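Local coordinates for protein RNA-directed RNA polymerase (Infectious pancreatic necrosis virus, PDB 3ZED) that probably copies the viral genome as an RNA-dependent RNA polymerase, extending RNA from ribonucleoside triphosphates, and occurs both free and covalently attached to the genomic RNA, at residues L201-P206 with P696-S701. Sequence-based numbering, arbitrary orientation.
Sequences LEQTLP and PQTPRS. With K (potassium ion), chain L.
Gln203 and Ser701 meet through both a hydrogen bond and a shared potassium ion, a clear instance of a metal tying a loop to a helix distant in sequence. The chain of Gln203 bends at chi2 (-50°), which turns its amide toward the loop and puts its two ends to different uses. OE1 binds potassium at 2.7 Å, while NE2 donates to Ser701 O at 3.3 Å, a long but fairly straight bond (160° at the hydrogen) lying near the amide plane. Because Ser701 O also binds the ion, amide, carbonyl and metal close a small ring that should restrain rotation of the amide. Thr698 crosses Gln203 at about a right angle and divides its branches: OG1 binds potassium at 2.8 Å and donates to Arg700 O, bridging two residues of the loop, while CG2 rests 3.6 Å from Glu202 O and packs against Pro206. A water that accepts from Thr698 N, with the backbone carbonyls of Pro702 and Lys704, completes the coordination. Beyond the metal, Pro206 CB abuts Pro699 CD at 3.6 Å. The extended Glu202 lays its carboxylate against the aliphatic base of Arg700, CD to CB 3.5 Å; its charge is met by Arg425 and Lys199, and the guanidinium of Arg700 leads away. The site joins a loop of the C-terminal family region to the end of helix 194-204, which lies in the palm-domain family region. On its other side that helix packs through Leu201 against helices 412-426 and 476-493, while Gln203 and Thr204 touch helix 706-714, which follows the metal-binding loop.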
loop_
_atom_site.group_PDB
_atom_site.type_symbol
_atom_site.label_atom_id
_atom_site.label_comp_id
_atom_site.label_asym_id
_atom_site.label_seq_id
_atom_site.Cartn_x
_atom_site.Cartn_y
_atom_site.Cartn_z
ATOM N N LEU B 201 4.629 -16.230 -7.906
ATOM C CA LEU B 201 5.166 -15.112 -7.130
ATOM C C LEU B 201 6.680 -15.098 -7.146
ATOM O O LEU B 201 7.256 -14.036 -7.013
ATOM C CB LEU B 201 4.639 -15.114 -5.686
ATOM C CG LEU B 201 3.154 -14.798 -5.524
ATOM C CD1 LEU B 201 2.641 -15.262 -4.183
ATOM C CD2 LEU B 201 2.866 -13.294 -5.781
ATOM N N GLU B 202 7.336 -16.250 -7.358
ATOM C CA GLU B 202 8.807 -16.269 -7.460
ATOM C C GLU B 202 9.250 -15.416 -8.655
ATOM O O GLU B 202 10.320 -14.811 -8.624
ATOM C CB GLU B 202 9.319 -17.695 -7.610
ATOM C CG GLU B 202 9.390 -18.472 -6.304
ATOM C CD GLU B 202 9.863 -19.912 -6.439
ATOM O OE1 GLU B 202 10.060 -20.378 -7.583
ATOM O OE2 GLU B 202 10.064 -20.567 -5.392
ATOM N N GLN B 203 8.382 -15.330 -9.680
ATOM C CA GLN B 203 8.590 -14.570 -10.904
ATOM C C GLN B 203 8.028 -13.132 -10.823
ATOM O O GLN B 203 8.741 -12.197 -11.204
ATOM C CB GLN B 203 7.966 -15.295 -12.121
ATOM C CG GLN B 203 8.433 -16.745 -12.342
ATOM C CD GLN B 203 9.941 -16.893 -12.322
ATOM O OE1 GLN B 203 10.685 -16.079 -12.902
ATOM N NE2 GLN B 203 10.424 -17.933 -11.639
ATOM N N THR B 204 6.746 -12.959 -10.386
ATOM C CA THR B 204 6.052 -11.652 -10.352
ATOM C C THR B 204 6.402 -10.837 -9.109
ATOM O O THR B 204 6.271 -9.612 -9.134
ATOM C CB THR B 204 4.545 -11.851 -10.449
ATOM O OG1 THR B 204 4.098 -12.464 -9.232
ATOM C CG2 THR B 204 4.146 -12.715 -11.650
ATOM N N LEU B 205 6.817 -11.498 -8.026
ATOM C CA LEU B 205 7.246 -10.808 -6.804
ATOM C C LEU B 205 8.488 -11.502 -6.227
ATOM O O LEU B 205 8.396 -12.149 -5.180
ATOM C CB LEU B 205 6.121 -10.681 -5.755
ATOM C CG LEU B 205 6.391 -9.705 -4.600
ATOM C CD1 LEU B 205 6.075 -8.272 -4.979
ATOM C CD2 LEU B 205 5.593 -10.079 -3.409
ATOM N N PRO B 206 9.668 -11.402 -6.896
ATOM C CA PRO B 206 10.876 -12.048 -6.345
ATOM C C PRO B 206 11.267 -11.431 -5.004
ATOM O O PRO B 206 11.229 -10.198 -4.842
ATOM C CB PRO B 206 11.940 -11.775 -7.409
ATOM C CG PRO B 206 11.456 -10.570 -8.158
ATOM C CD PRO B 206 9.964 -10.710 -8.169
ATOM N N PRO B 696 20.277 -9.174 -13.291
ATOM C CA PRO B 696 20.289 -10.524 -12.707
ATOM C C PRO B 696 18.922 -11.187 -12.800
ATOM O O PRO B 696 17.887 -10.507 -12.832
ATOM C CB PRO B 696 20.658 -10.277 -11.236
ATOM C CG PRO B 696 21.236 -8.905 -11.199
ATOM C CD PRO B 696 20.523 -8.143 -12.265
ATOM N N GLN B 697 18.920 -12.521 -12.855
ATOM C CA GLN B 697 17.691 -13.300 -12.892
ATOM C C GLN B 697 17.085 -13.317 -11.483
ATOM O O GLN B 697 17.741 -12.849 -10.546
ATOM C CB GLN B 697 17.972 -14.710 -13.426
ATOM C CG GLN B 697 18.250 -14.728 -14.927
ATOM C CD GLN B 697 18.630 -16.095 -15.441
ATOM O OE1 GLN B 697 19.343 -16.861 -14.787
ATOM N NE2 GLN B 697 18.198 -16.416 -16.655
ATOM N N THR B 698 15.823 -13.798 -11.326
ATOM C CA THR B 698 15.155 -13.844 -10.013
ATOM C C THR B 698 15.919 -14.756 -9.009
ATOM O O THR B 698 16.583 -15.700 -9.445
ATOM C CB THR B 698 13.701 -14.324 -10.160
ATOM O OG1 THR B 698 13.680 -15.580 -10.862
ATOM C CG2 THR B 698 12.786 -13.280 -10.822
ATOM N N PRO B 699 15.837 -14.504 -7.676
ATOM C CA PRO B 699 16.535 -15.384 -6.711
ATOM C C PRO B 699 16.091 -16.854 -6.767
ATOM O O PRO B 699 16.940 -17.730 -6.641
ATOM C CB PRO B 699 16.184 -14.768 -5.353
ATOM C CG PRO B 699 15.794 -13.365 -5.651
ATOM C CD PRO B 699 15.128 -13.409 -6.981
ATOM N N ARG B 700 14.794 -17.130 -6.979
ATOM C CA ARG B 700 14.279 -18.498 -7.098
ATOM C C ARG B 700 13.870 -18.770 -8.542
ATOM O O ARG B 700 13.411 -17.848 -9.229
ATOM C CB ARG B 700 13.108 -18.761 -6.143
ATOM C CG ARG B 700 13.349 -18.305 -4.717
ATOM C CD ARG B 700 13.553 -19.444 -3.736
ATOM N NE ARG B 700 13.867 -18.907 -2.416
ATOM C CZ ARG B 700 14.136 -19.629 -1.332
ATOM N NH1 ARG B 700 14.133 -20.962 -1.391
ATOM N NH2 ARG B 700 14.418 -19.028 -0.184
ATOM N N SER B 701 14.063 -20.035 -9.011
ATOM C CA SER B 701 13.811 -20.492 -10.396
ATOM C C SER B 701 14.347 -19.422 -11.389
ATOM O O SER B 701 13.553 -18.831 -12.131
ATOM C CB SER B 701 12.327 -20.785 -10.622
ATOM O OG SER B 701 11.833 -21.732 -9.689
HETATM K K K L . 13.343 -16.380 -13.522
HETATM O O HOH W 1 14.676 -14.067 -14.187
#